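Local coordinates for ABC-type transport system, molybdenum-specific extracellular solute-binding protein (PDB 4KD5), which probably captures molybdate or tungstate outside the cell as the solute-binding component of an ABC transporter, at residues G124-E129 with F166-D171; K143-K148 with L154-S159; L89-S94 with S100-L105; K82-N87 with K222-F227. All coordinates share one frame; numbering follows the deposited sequence.

Interaction 1: G124-E129 with F166-D171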
loop_
_atom_site.group_PDB
_atom_site.type_symbol
_atom_site.label_atom_id
_atom_site.label_comp_id
_atom_site.label_asym_id
_atom_site.label_seq_id
_atom_site.Cartn_x
_atom_site.Cartn_y
_atom_site.Cartn_z
ATOM N N GLY A 124 -32.185 -5.990 -23.240
ATOM C CA GLY A 124 -33.536 -5.680 -23.681
ATOM C C GLY A 124 -34.032 -4.393 -23.052
ATOM O O GLY A 124 -34.736 -3.610 -23.689
ATOM N N LYS A 125 -33.655 -4.177 -21.796
ATOM C CA LYS A 125 -34.014 -2.958 -21.080
ATOM C C LYS A 125 -33.410 -1.724 -21.748
ATOM O O LYS A 125 -34.034 -0.667 -21.791
ATOM C CB LYS A 125 -33.562 -3.058 -19.622
ATOM C CG LYS A 125 -33.860 -1.829 -18.781
ATOM C CD LYS A 125 -33.408 -2.023 -17.334
ATOM C CE LYS A 125 -31.936 -1.673 -17.136
ATOM N NZ LYS A 125 -31.708 -0.219 -16.880
ATOM N N TYR A 126 -32.199 -1.863 -22.281
ATOM C CA TYR A 126 -31.534 -0.743 -22.939
ATOM C C TYR A 126 -31.993 -0.589 -24.384
ATOM O O TYR A 126 -31.994 0.514 -24.926
ATOM C CB TYR A 126 -30.005 -0.875 -22.848
ATOM C CG TYR A 126 -29.461 -0.635 -21.460
ATOM C CD1 TYR A 126 -29.402 0.642 -20.931
ATOM C CD2 TYR A 126 -28.999 -1.685 -20.684
ATOM C CE1 TYR A 126 -28.906 0.869 -19.662
ATOM C CE2 TYR A 126 -28.501 -1.473 -19.413
ATOM C CZ TYR A 126 -28.457 -0.191 -18.909
ATOM O OH TYR A 126 -27.963 0.034 -17.649
ATOM N N ALA A 127 -32.375 -1.699 -25.006
ATOM C CA ALA A 127 -32.963 -1.652 -26.341
ATOM C C ALA A 127 -34.288 -0.902 -26.286
ATOM O O ALA A 127 -34.619 -0.138 -27.191
ATOM C CB ALA A 127 -33.170 -3.044 -26.884
ATOM N N ASP A 128 -35.044 -1.134 -25.218
ATOM C CA ASP A 128 -36.313 -0.451 -25.014
ATOM C C ASP A 128 -36.099 1.049 -24.849
ATOM O O ASP A 128 -36.890 1.849 -25.348
ATOM C CB ASP A 128 -37.025 -1.010 -23.783
ATOM C CG ASP A 128 -38.348 -0.329 -23.520
ATOM O OD1 ASP A 128 -38.377 0.655 -22.755
ATOM O OD2 ASP A 128 -39.365 -0.778 -24.081
ATOM N N GLU A 129 -35.027 1.426 -24.158
ATOM C CA GLU A 129 -34.699 2.837 -23.976
ATOM C C GLU A 129 -34.403 3.524 -25.304
ATOM O O GLU A 129 -34.933 4.601 -25.581
ATOM C CB GLU A 129 -33.509 3.007 -23.030
ATOM C CG GLU A 129 -33.821 2.758 -21.573
ATOM C CD GLU A 129 -32.758 3.327 -20.654
ATOM O OE1 GLU A 129 -32.353 4.488 -20.870
ATOM O OE2 GLU A 129 -32.327 2.615 -19.721
ATOM N N PHE A 166 -30.650 -6.535 -31.243
ATOM C CA PHE A 166 -30.000 -5.596 -30.333
ATOM C C PHE A 166 -29.245 -6.359 -29.254
ATOM O O PHE A 166 -29.797 -7.248 -28.602
ATOM C CB PHE A 166 -31.017 -4.638 -29.709
ATOM C CG PHE A 166 -31.382 -3.486 -30.598
ATOM C CD1 PHE A 166 -30.592 -2.348 -30.629
ATOM C CD2 PHE A 166 -32.508 -3.540 -31.407
ATOM C CE1 PHE A 166 -30.919 -1.280 -31.448
ATOM C CE2 PHE A 166 -32.838 -2.474 -32.229
ATOM C CZ PHE A 166 -32.043 -1.344 -32.249
ATOM N N VAL A 167 -27.979 -6.005 -29.069
ATOM C CA VAL A 167 -27.084 -6.810 -28.253
ATOM C C VAL A 167 -25.912 -5.950 -27.765
ATOM O O VAL A 167 -25.667 -4.883 -28.321
ATOM C CB VAL A 167 -26.614 -8.033 -29.075
ATOM C CG1 VAL A 167 -25.186 -7.860 -29.547
ATOM C CG2 VAL A 167 -26.770 -9.311 -28.286
ATOM N N TYR A 168 -25.216 -6.382 -26.714
ATOM C CA TYR A 168 -24.008 -5.676 -26.279
ATOM C C TYR A 168 -22.862 -5.966 -27.245
ATOM O O TYR A 168 -22.815 -7.040 -27.839
ATOM C CB TYR A 168 -23.601 -6.090 -24.863
ATOM C CG TYR A 168 -24.510 -5.586 -23.768
ATOM C CD1 TYR A 168 -25.391 -4.541 -23.993
ATOM C CD2 TYR A 168 -24.479 -6.155 -22.506
ATOM C CE1 TYR A 168 -26.219 -4.080 -22.990
ATOM C CE2 TYR A 168 -25.300 -5.701 -21.500
ATOM C CZ TYR A 168 -26.169 -4.664 -21.750
ATOM O OH TYR A 168 -26.989 -4.207 -20.752
ATOM N N PHE A 169 -21.931 -5.030 -27.399
ATOM C CA PHE A 169 -20.803 -5.266 -28.292
ATOM C C PHE A 169 -19.962 -6.444 -27.813
ATOM O O PHE A 169 -19.430 -7.203 -28.618
ATOM C CB PHE A 169 -19.937 -4.020 -28.419
ATOM C CG PHE A 169 -18.931 -4.103 -29.526
ATOM C CD1 PHE A 169 -19.345 -4.239 -30.844
ATOM C CD2 PHE A 169 -17.574 -4.041 -29.257
ATOM C CE1 PHE A 169 -18.423 -4.316 -31.870
ATOM C CE2 PHE A 169 -16.644 -4.116 -30.282
ATOM C CZ PHE A 169 -17.071 -4.254 -31.590
ATOM N N SER A 170 -19.856 -6.595 -26.496
ATOM C CA SER A 170 -19.062 -7.672 -25.909
ATOM C C SER A 170 -19.641 -9.054 -26.200
ATOM O O SER A 170 -18.934 -10.061 -26.106
ATOM C CB SER A 170 -18.896 -7.472 -24.403
ATOM O OG SER A 170 -20.138 -7.397 -23.743
ATOM N N ASP A 171 -20.924 -9.100 -26.552
ATOM C CA ASP A 171 -21.570 -10.355 -26.921
ATOM C C ASP A 171 -21.286 -10.720 -28.376
ATOM O O ASP A 171 -21.659 -11.798 -28.835
ATOM C CB ASP A 171 -23.083 -10.260 -26.707
ATOM C CG ASP A 171 -23.463 -10.041 -25.254
ATOM O OD1 ASP A 171 -22.833 -10.650 -24.364
ATOM O OD2 ASP A 171 -24.411 -9.264 -25.008
#
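Tyr126 and Ala127, neighbours on helix 122-133, meet Tyr168 and Phe166 at the end of strand 164-168. The aromatic part is the contact of the two tyrosines. OH of Tyr168 lies 3.2 Å from CD2 of Tyr126, and CE2 of the same ring flank is almost as near. CD2 sits close to the plane of the Tyr168 ring, at its edge, whereas the hydroxyl comes to the Tyr126 ring at a slant, so the pair is not a stack. CG of Tyr126 is anti to the carbonyl carbon (chi1 -71°), and the ring leaves the helix toward the strand, where its CD2 side meets the hydroxyl. The aliphatic part is small: CB of Ala127 rests 3.9 Å from CB of Phe166, where the CA atoms of the two are 6.3 Å apart. The two segments meet without a hydrogen bond between them; within 166-171, Asp171 N donates to Tyr168 O at 3.1 Å, and a weak bond of 3.4 Å from Tyr168 N to Asp171 OD2 adds to the turn that follows the strand. Tyr168 is a predicted molybdate-binding residue, so the aromatic half probably borders the oxyanion site; separately, Tyr126 touches a bound 2-butanol. Around the contact, strand 82-94 runs antiparallel beside strand 164-168, Leu89 touches Phe166, and Pro122 and Ala123 at the start of helix 122-133 pack on Tyr168.

Interaction 2: K143-K148 with L154-S159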
loop_
_atom_site.group_PDB
_atom_site.type_symbol
_atom_site.label_atom_id
_atom_site.label_comp_id
_atom_site.label_asym_id
_atom_site.label_seq_id
_atom_site.Cartn_x
_atom_site.Cartn_y
_atom_site.Cartn_z
ATOM N N LYS A 143 -42.771 -5.662 -35.541
ATOM C CA LYS A 143 -41.519 -6.316 -35.915
ATOM C C LYS A 143 -40.804 -6.928 -34.718
ATOM O O LYS A 143 -39.999 -7.843 -34.864
ATOM C CB LYS A 143 -40.586 -5.317 -36.606
ATOM C CG LYS A 143 -41.213 -4.544 -37.755
ATOM C CD LYS A 143 -40.190 -4.313 -38.866
ATOM C CE LYS A 143 -40.568 -3.120 -39.741
ATOM N NZ LYS A 143 -39.633 -2.939 -40.890
ATOM N N LEU A 144 -41.098 -6.406 -33.535
ATOM C CA LEU A 144 -40.389 -6.788 -32.317
ATOM C C LEU A 144 -40.675 -8.225 -31.858
ATOM O O LEU A 144 -41.829 -8.593 -31.608
ATOM C CB LEU A 144 -40.727 -5.808 -31.189
ATOM C CG LEU A 144 -39.716 -4.708 -30.866
ATOM C CD1 LEU A 144 -38.673 -4.550 -31.956
ATOM C CD2 LEU A 144 -40.403 -3.379 -30.600
ATOM N N VAL A 145 -39.620 -9.033 -31.757
ATOM C CA VAL A 145 -39.701 -10.358 -31.134
ATOM C C VAL A 145 -38.761 -10.405 -29.926
ATOM O O VAL A 145 -37.696 -9.789 -29.939
ATOM C CB VAL A 145 -39.381 -11.491 -32.129
ATOM C CG1 VAL A 145 -40.564 -11.752 -33.033
ATOM C CG2 VAL A 145 -38.157 -11.148 -32.956
ATOM N N PHE A 146 -39.151 -11.138 -28.888
ATOM C CA PHE A 146 -38.460 -11.046 -27.606
ATOM C C PHE A 146 -37.784 -12.350 -27.162
ATOM O O PHE A 146 -38.437 -13.388 -27.036
ATOM C CB PHE A 146 -39.434 -10.550 -26.530
ATOM C CG PHE A 146 -40.053 -9.210 -26.841
ATOM C CD1 PHE A 146 -39.495 -8.043 -26.341
ATOM C CD2 PHE A 146 -41.190 -9.116 -27.637
ATOM C CE1 PHE A 146 -40.058 -6.807 -26.624
ATOM C CE2 PHE A 146 -41.756 -7.884 -27.926
ATOM C CZ PHE A 146 -41.192 -6.729 -27.419
ATOM N N ALA A 147 -36.474 -12.278 -26.921
ATOM C CA ALA A 147 -35.683 -13.444 -26.509
ATOM C C ALA A 147 -35.425 -13.491 -25.002
ATOM O O ALA A 147 -35.485 -12.463 -24.322
ATOM C CB ALA A 147 -34.375 -13.493 -27.265
ATOM N N LYS A 148 -35.107 -14.683 -24.497
ATOM C CA LYS A 148 -34.869 -14.896 -23.069
ATOM C C LYS A 148 -33.505 -14.367 -22.634
ATOM O O LYS A 148 -33.299 -14.063 -21.458
ATOM C CB LYS A 148 -34.970 -16.384 -22.725
ATOM C CG LYS A 148 -33.962 -17.264 -23.460
ATOM C CD LYS A 148 -34.110 -18.731 -23.068
ATOM C CE LYS A 148 -33.071 -19.601 -23.778
ATOM N NZ LYS A 148 -33.132 -21.030 -23.344
ATOM N N LEU A 154 -28.672 -13.601 -30.607
ATOM C CA LEU A 154 -27.620 -13.900 -31.576
ATOM C C LEU A 154 -27.955 -15.122 -32.429
ATOM O O LEU A 154 -27.685 -15.143 -33.628
ATOM C CB LEU A 154 -26.282 -14.113 -30.858
ATOM C CG LEU A 154 -25.518 -12.868 -30.411
ATOM C CD1 LEU A 154 -24.672 -13.159 -29.180
ATOM C CD2 LEU A 154 -24.633 -12.378 -31.540
ATOM N N ALA A 155 -28.556 -16.131 -31.808
ATOM C CA ALA A 155 -28.902 -17.370 -32.503
ATOM C C ALA A 155 -29.972 -17.152 -33.572
ATOM O O ALA A 155 -29.889 -17.717 -34.666
ATOM C CB ALA A 155 -29.351 -18.420 -31.510
ATOM N N TRP A 156 -30.976 -16.342 -33.237
ATOM C CA TRP A 156 -32.062 -15.997 -34.151
ATOM C C TRP A 156 -31.538 -15.229 -35.354
ATOM O O TRP A 156 -31.945 -15.474 -36.490
ATOM C CB TRP A 156 -33.105 -15.132 -33.433
ATOM C CG TRP A 156 -33.896 -15.852 -32.386
ATOM C CD1 TRP A 156 -33.830 -17.177 -32.073
ATOM C CD2 TRP A 156 -34.885 -15.275 -31.512
ATOM N NE1 TRP A 156 -34.715 -17.462 -31.058
ATOM C CE2 TRP A 156 -35.365 -16.324 -30.700
ATOM C CE3 TRP A 156 -35.397 -13.991 -31.349
ATOM C CZ2 TRP A 156 -36.353 -16.103 -29.728
ATOM C CZ3 TRP A 156 -36.371 -13.783 -30.384
ATOM C CH2 TRP A 156 -36.838 -14.834 -29.587
ATOM N N VAL A 157 -30.634 -14.291 -35.086
ATOM C CA VAL A 157 -30.071 -13.429 -36.117
ATOM C C VAL A 157 -29.135 -14.217 -37.034
ATOM O O VAL A 157 -29.119 -14.008 -38.246
ATOM C CB VAL A 157 -29.341 -12.229 -35.484
ATOM C CG1 VAL A 157 -28.676 -11.401 -36.537
ATOM C CG2 VAL A 157 -30.321 -11.369 -34.697
ATOM N N GLN A 158 -28.372 -15.130 -36.444
ATOM C CA GLN A 158 -27.477 -16.013 -37.193
ATOM C C GLN A 158 -28.248 -16.938 -38.127
ATOM O O GLN A 158 -27.807 -17.221 -39.237
ATOM C CB GLN A 158 -26.649 -16.866 -36.227
ATOM C CG GLN A 158 -25.195 -16.452 -36.079
ATOM C CD GLN A 158 -24.475 -17.231 -34.991
ATOM O OE1 GLN A 158 -24.134 -16.682 -33.942
ATOM N NE2 GLN A 158 -24.239 -18.516 -35.237
ATOM N N SER A 159 -29.401 -17.406 -37.661
ATOM C CA SER A 159 -30.201 -18.377 -38.398
ATOM C C SER A 159 -31.179 -17.703 -39.353
ATOM O O SER A 159 -31.854 -18.378 -40.131
ATOM C CB SER A 159 -30.968 -19.285 -37.435
ATOM O OG SER A 159 -31.925 -18.550 -36.698
#
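Trp156 of helix 150-159 lays its indole against Val145, Phe146 and Ala147 of strand 144-147. Strand, helix and the following strand 164-168 form a beta-alpha-beta crossover, both strands running parallel to strand 113-116 between them. The first shell is a CH-pi contact: CB of Ala147 sits over one face of the six-membered ring, 3.9 Å from its centroid and 24° off the normal. Val145 adds CG2, which reaches CZ3 of Trp156 at 4.1 Å on a slanting line. CG of Trp156, anti to the carbonyl carbon (chi1 -69°), carries the ring toward the strand. The segment axes come within 10.3 Å at 129°, a gap that the indole spans. Further out, strand 113-116 fixes the strand through backbone bonds to Val145 and Ala147, and Lys148 N bonds Glu152 OE1 in the first turn of the helix. At the ring edge, near its plane, CH2 of Trp156 lies 3.3 Å from Phe146 O.

Interaction 3: L89-S94 with S100-L105. With FMT (formic acid), chain E.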
loop_
_atom_site.group_PDB
_atom_site.type_symbol
_atom_site.label_atom_id
_atom_site.label_comp_id
_atom_site.label_asym_id
_atom_site.label_seq_id
_atom_site.Cartn_x
_atom_site.Cartn_y
_atom_site.Cartn_z
ATOM N N LEU A 89 -24.556 -0.685 -26.737
ATOM C CA LEU A 89 -25.703 -1.390 -27.298
ATOM C C LEU A 89 -25.578 -1.309 -28.813
ATOM O O LEU A 89 -25.553 -0.212 -29.383
ATOM C CB LEU A 89 -27.011 -0.739 -26.854
ATOM C CG LEU A 89 -28.249 -1.595 -26.581
ATOM C CD1 LEU A 89 -29.448 -1.054 -27.322
ATOM C CD2 LEU A 89 -28.035 -3.045 -26.948
ATOM N N VAL A 90 -25.484 -2.461 -29.468
ATOM C CA VAL A 90 -25.257 -2.476 -30.908
ATOM C C VAL A 90 -26.360 -3.171 -31.693
ATOM O O VAL A 90 -27.111 -3.986 -31.150
ATOM C CB VAL A 90 -23.887 -3.093 -31.268
ATOM C CG1 VAL A 90 -22.762 -2.284 -30.659
ATOM C CG2 VAL A 90 -23.813 -4.540 -30.796
ATOM N N LEU A 91 -26.448 -2.827 -32.975
ATOM C CA LEU A 91 -27.381 -3.463 -33.898
ATOM C C LEU A 91 -26.637 -4.507 -34.733
ATOM O O LEU A 91 -25.669 -4.187 -35.428
ATOM C CB LEU A 91 -28.009 -2.416 -34.818
ATOM C CG LEU A 91 -28.987 -2.899 -35.892
ATOM C CD1 LEU A 91 -30.229 -3.509 -35.269
ATOM C CD2 LEU A 91 -29.370 -1.764 -36.832
ATOM N N ILE A 92 -27.085 -5.757 -34.664
ATOM C CA ILE A 92 -26.430 -6.833 -35.405
ATOM C C ILE A 92 -27.310 -7.433 -36.504
ATOM O O ILE A 92 -28.536 -7.302 -36.485
ATOM C CB ILE A 92 -25.965 -7.965 -34.477
ATOM C CG1 ILE A 92 -27.154 -8.572 -33.736
ATOM C CG2 ILE A 92 -24.903 -7.469 -33.499
ATOM C CD1 ILE A 92 -26.824 -9.852 -33.014
ATOM N N SER A 93 -26.666 -8.107 -37.451
ATOM C CA SER A 93 -27.346 -8.869 -38.491
ATOM C C SER A 93 -26.465 -10.064 -38.833
ATOM O O SER A 93 -25.403 -10.237 -38.240
ATOM C CB SER A 93 -27.591 -8.006 -39.725
ATOM O OG SER A 93 -26.375 -7.554 -40.278
ATOM N N SER A 94 -26.892 -10.894 -39.778
ATOM C CA SER A 94 -26.034 -11.979 -40.239
ATOM C C SER A 94 -24.877 -11.373 -41.028
ATOM O O SER A 94 -24.957 -10.224 -41.458
ATOM C CB SER A 94 -26.812 -12.976 -41.093
ATOM O OG SER A 94 -27.221 -12.400 -42.313
ATOM N N SER A 100 -28.014 -2.088 -43.780
ATOM C CA SER A 100 -27.099 -0.942 -43.765
ATOM C C SER A 100 -26.919 -0.266 -42.403
ATOM O O SER A 100 -25.793 0.027 -41.994
ATOM C CB SER A 100 -27.537 0.096 -44.800
ATOM O OG SER A 100 -26.936 1.353 -44.547
ATOM N N GLY A 101 -28.023 -0.004 -41.709
ATOM C CA GLY A 101 -27.962 0.705 -40.440
ATOM C C GLY A 101 -29.279 0.834 -39.696
ATOM O O GLY A 101 -30.234 0.108 -39.975
HETATM N N MSE A 102 -29.321 1.768 -38.746
HETATM C CA MSE A 102 -30.509 2.006 -37.927
HETATM C C MSE A 102 -31.683 2.530 -38.745
HETATM O O MSE A 102 -32.838 2.279 -38.405
HETATM C CB MSE A 102 -30.199 2.982 -36.787
HETATM C CG MSE A 102 -29.293 2.430 -35.697
HETATM SE SE MSE A 102 -30.144 1.114 -34.542
HETATM C CE MSE A 102 -31.451 2.290 -33.721
ATOM N N LYS A 103 -31.387 3.265 -39.814
ATOM C CA LYS A 103 -32.426 3.777 -40.702
ATOM C C LYS A 103 -33.215 2.634 -41.337
ATOM O O LYS A 103 -34.403 2.773 -41.629
ATOM C CB LYS A 103 -31.813 4.674 -41.789
ATOM C CG LYS A 103 -32.331 6.111 -41.776
ATOM C CD LYS A 103 -31.441 7.078 -42.569
ATOM C CE LYS A 103 -31.552 6.893 -44.080
ATOM N NZ LYS A 103 -30.521 5.962 -44.617
ATOM N N ASP A 104 -32.549 1.498 -41.525
ATOM C CA ASP A 104 -33.154 0.332 -42.163
ATOM C C ASP A 104 -34.173 -0.396 -41.279
ATOM O O ASP A 104 -34.839 -1.327 -41.733
ATOM C CB ASP A 104 -32.065 -0.641 -42.621
ATOM C CG ASP A 104 -31.160 -0.044 -43.682
ATOM O OD1 ASP A 104 -30.588 -0.822 -44.474
ATOM O OD2 ASP A 104 -31.022 1.197 -43.726
ATOM N N LEU A 105 -34.291 0.024 -40.022
ATOM C CA LEU A 105 -35.287 -0.549 -39.117
ATOM C C LEU A 105 -36.704 -0.204 -39.577
ATOM O O LEU A 105 -37.633 -0.991 -39.414
ATOM C CB LEU A 105 -35.085 -0.051 -37.684
ATOM C CG LEU A 105 -33.844 -0.452 -36.896
ATOM C CD1 LEU A 105 -33.912 0.100 -35.481
ATOM C CD2 LEU A 105 -33.719 -1.954 -36.853
HETATM C C FMT E . -28.433 6.054 -38.932
HETATM O O1 FMT E . -28.412 5.893 -37.712
HETATM O O2 FMT E . -28.507 5.136 -39.747
#
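Leu91 and Met102 mark the nearest approach of the two backbones, their CA atoms 7.5 Å apart. Residues 89-94 are extended, while 102-105 turn with helical torsions after Gly101, whose phi and psi of -175° and -162° give an almost fully stretched link. Inside the turn Asp104 N donates to Gly101 O at 3.1 Å, and Ser100 N donates a hydrogen bond of 3.0 Å to Asp104 OD1 from above the carboxylate plane. Leu91 supplies the strand's whole share of the contact, its two methyls dividing the work. CD2 reaches SE of Met102 at 3.8 Å and lies equally near Gly101 O; CD1 faces Leu105 CD2 at 4.1 Å, the two leucines sliding past each other in opposite directions. Met102, a selenomethionine, is bent at chi2 and chi3, which curls SE back to the leucine. A formic acid, probably from the crystallisation liquor, accepts a weak bond of 3.4 Å from Lys103 N to its O2. Val164 of strand 164-168 touches both Leu91 and Leu105. Between these two segments mainly apolar groups meet, which implies burial and fit without directional bonding; the loop has directional ties elsewhere, from Met102 N to Glu182 OE2 and from Leu105 O to Lys143 NZ.

Interaction 4: K82-N87 with K222-F227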
loop_
_atom_site.group_PDB
_atom_site.type_symbol
_atom_site.label_atom_id
_atom_site.label_comp_id
_atom_site.label_asym_id
_atom_site.label_seq_id
_atom_site.Cartn_x
_atom_site.Cartn_y
_atom_site.Cartn_z
ATOM N N LYS A 82 -15.099 3.627 -8.721
ATOM C CA LYS A 82 -14.837 4.112 -10.074
ATOM C C LYS A 82 -15.613 3.320 -11.112
ATOM O O LYS A 82 -16.047 2.195 -10.852
ATOM C CB LYS A 82 -13.341 4.024 -10.398
ATOM C CG LYS A 82 -12.555 5.285 -10.105
ATOM C CD LYS A 82 -11.600 5.090 -8.941
ATOM C CE LYS A 82 -11.158 6.438 -8.385
ATOM N NZ LYS A 82 -10.137 6.295 -7.309
ATOM N N ASP A 83 -15.768 3.907 -12.292
ATOM C CA ASP A 83 -16.329 3.192 -13.422
ATOM C C ASP A 83 -15.198 2.524 -14.188
ATOM O O ASP A 83 -14.352 3.203 -14.769
ATOM C CB ASP A 83 -17.111 4.150 -14.323
ATOM C CG ASP A 83 -18.366 4.672 -13.661
ATOM O OD1 ASP A 83 -18.893 3.971 -12.780
ATOM O OD2 ASP A 83 -18.812 5.784 -14.016
ATOM N N LEU A 84 -15.170 1.194 -14.153
ATOM C CA LEU A 84 -14.114 0.431 -14.803
ATOM C C LEU A 84 -14.241 0.506 -16.324
ATOM O O LEU A 84 -13.452 1.184 -16.990
ATOM C CB LEU A 84 -14.153 -1.019 -14.325
ATOM C CG LEU A 84 -13.057 -1.947 -14.827
ATOM C CD1 LEU A 84 -11.731 -1.238 -14.699
ATOM C CD2 LEU A 84 -13.061 -3.249 -14.041
ATOM N N VAL A 85 -15.236 -0.192 -16.864
ATOM C CA VAL A 85 -15.542 -0.114 -18.287
ATOM C C VAL A 85 -17.038 0.067 -18.492
ATOM O O VAL A 85 -17.825 -0.014 -17.548
ATOM C CB VAL A 85 -15.080 -1.362 -19.061
ATOM C CG1 VAL A 85 -13.599 -1.605 -18.850
ATOM C CG2 VAL A 85 -15.879 -2.584 -18.632
ATOM N N LYS A 86 -17.423 0.310 -19.736
ATOM C CA LYS A 86 -18.828 0.398 -20.083
ATOM C C LYS A 86 -19.065 -0.413 -21.344
ATOM O O LYS A 86 -18.127 -0.691 -22.092
ATOM C CB LYS A 86 -19.255 1.855 -20.278
ATOM C CG LYS A 86 -18.553 2.560 -21.431
ATOM C CD LYS A 86 -18.931 4.044 -21.529
ATOM C CE LYS A 86 -19.829 4.520 -20.393
ATOM N NZ LYS A 86 -19.074 4.940 -19.176
ATOM N N ASN A 87 -20.310 -0.808 -21.576
ATOM C CA ASN A 87 -20.632 -1.552 -22.783
ATOM C C ASN A 87 -21.355 -0.667 -23.782
ATOM O O ASN A 87 -21.779 0.440 -23.447
ATOM C CB ASN A 87 -21.479 -2.779 -22.447
ATOM C CG ASN A 87 -20.934 -4.046 -23.066
ATOM O OD1 ASN A 87 -20.415 -4.032 -24.184
ATOM N ND2 ASN A 87 -21.037 -5.153 -22.336
ATOM N N LYS A 222 -7.090 -1.694 -22.325
ATOM C CA LYS A 222 -6.924 -2.333 -23.631
ATOM C C LYS A 222 -7.238 -3.828 -23.602
ATOM O O LYS A 222 -7.585 -4.411 -24.627
ATOM C CB LYS A 222 -5.512 -2.101 -24.185
ATOM C CG LYS A 222 -5.256 -0.690 -24.695
ATOM C CD LYS A 222 -3.932 -0.605 -25.446
ATOM C CE LYS A 222 -3.586 0.830 -25.821
ATOM N NZ LYS A 222 -2.307 0.914 -26.591
ATOM N N ILE A 223 -7.101 -4.443 -22.433
ATOM C CA ILE A 223 -7.456 -5.851 -22.264
ATOM C C ILE A 223 -8.973 -6.024 -22.321
ATOM O O ILE A 223 -9.479 -6.921 -22.996
ATOM C CB ILE A 223 -6.888 -6.430 -20.949
ATOM C CG1 ILE A 223 -5.382 -6.663 -21.081
ATOM C CG2 ILE A 223 -7.569 -7.737 -20.586
ATOM C CD1 ILE A 223 -4.755 -7.250 -19.842
ATOM N N PHE A 224 -9.694 -5.152 -21.625
ATOM C CA PHE A 224 -11.149 -5.189 -21.641
ATOM C C PHE A 224 -11.703 -4.874 -23.031
ATOM O O PHE A 224 -12.797 -5.314 -23.376
ATOM C CB PHE A 224 -11.725 -4.216 -20.605
ATOM C CG PHE A 224 -11.591 -4.685 -19.183
ATOM C CD1 PHE A 224 -12.333 -5.759 -18.719
ATOM C CD2 PHE A 224 -10.740 -4.035 -18.302
ATOM C CE1 PHE A 224 -12.216 -6.187 -17.403
ATOM C CE2 PHE A 224 -10.623 -4.456 -16.989
ATOM C CZ PHE A 224 -11.363 -5.536 -16.541
ATOM N N GLU A 225 -10.944 -4.123 -23.826
ATOM C CA GLU A 225 -11.360 -3.771 -25.185
ATOM C C GLU A 225 -11.151 -4.908 -26.193
ATOM O O GLU A 225 -11.742 -4.909 -27.274
ATOM C CB GLU A 225 -10.680 -2.467 -25.638
ATOM C CG GLU A 225 -11.130 -1.242 -24.843
ATOM C CD GLU A 225 -10.197 -0.053 -24.993
ATOM O OE1 GLU A 225 -9.294 -0.104 -25.853
ATOM O OE2 GLU A 225 -10.366 0.935 -24.244
ATOM N N GLU A 226 -10.313 -5.875 -25.832
ATOM C CA GLU A 226 -10.167 -7.093 -26.625
ATOM C C GLU A 226 -11.446 -7.911 -26.542
ATOM O O GLU A 226 -11.752 -8.705 -27.426
ATOM C CB GLU A 226 -8.996 -7.938 -26.107
ATOM C CG GLU A 226 -7.627 -7.285 -26.203
ATOM C CD GLU A 226 -6.548 -8.093 -25.500
ATOM O OE1 GLU A 226 -6.835 -9.232 -25.077
ATOM O OE2 GLU A 226 -5.411 -7.591 -25.366
ATOM N N PHE A 227 -12.189 -7.714 -25.461
ATOM C CA PHE A 227 -13.362 -8.530 -25.193
ATOM C C PHE A 227 -14.664 -7.771 -25.441
ATOM O O PHE A 227 -15.735 -8.192 -24.996
ATOM C CB PHE A 227 -13.292 -9.107 -23.771
ATOM C CG PHE A 227 -12.172 -10.100 -23.578
ATOM C CD1 PHE A 227 -12.394 -11.454 -23.773
ATOM C CD2 PHE A 227 -10.898 -9.678 -23.227
ATOM C CE1 PHE A 227 -11.367 -12.373 -23.610
ATOM C CE2 PHE A 227 -9.866 -10.592 -23.062
ATOM C CZ PHE A 227 -10.102 -11.941 -23.252
#
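With CG opposite the carbonyl carbon across the CA-CB bond (chi1 -74°), Phe224 extends from helix 218-226 to Leu84 and Val85 of strand 82-94. In this alpha/beta solute-binding protein fold the helix packs on the sheet's long strand. Leu84 has CG anti to the backbone N (chi1 -176°), which extends its methyls toward the far end of the ring. The backbone is consistent with a beta bulge here, since Leu84 has psi of -73° and both residues share backbone bonds with Tyr194 of the antiparallel strand 193-198; this would explain why two successive side chains point to the helix. Both cross Phe224 at about a right angle. Leu215 of helix 205-215 touches Leu84 and Phe224, Ala19 of helix 17-28 touches Phe224, and Gln221 NE2 bonds Leu84 O, tying this part of the strand to the same helix. At the far end of the ring, Leu84 CD2 lies 3.8 Å from Phe224 CZ; at its root, Val85 CG1 lies 3.7 Å from Phe224 CB.

In the fold
Interactions 1, 2 and 3 form a cluster, their centres 12 to 13 Å apart, whereas interaction 4 lies 16 Å from interaction 1 and 23 to 26 Å from the other two. Along the chain, interaction 4 encloses everything: interaction 3 closes first, then interaction 1 opens and holds interaction 2 within its loop. All reach one mixed sheet. Strand 82-94 serves interactions 3 and 4, with strand 164-168 of interaction 1 beside it; Val167 O probably bonds Val90 N, and Ser170 OG probably bonds Asn87 ND2. This long strand therefore links the clustered contacts with the region of helix 218-226, consistent with a two-lobed binding protein whose anion site probably includes Tyr168.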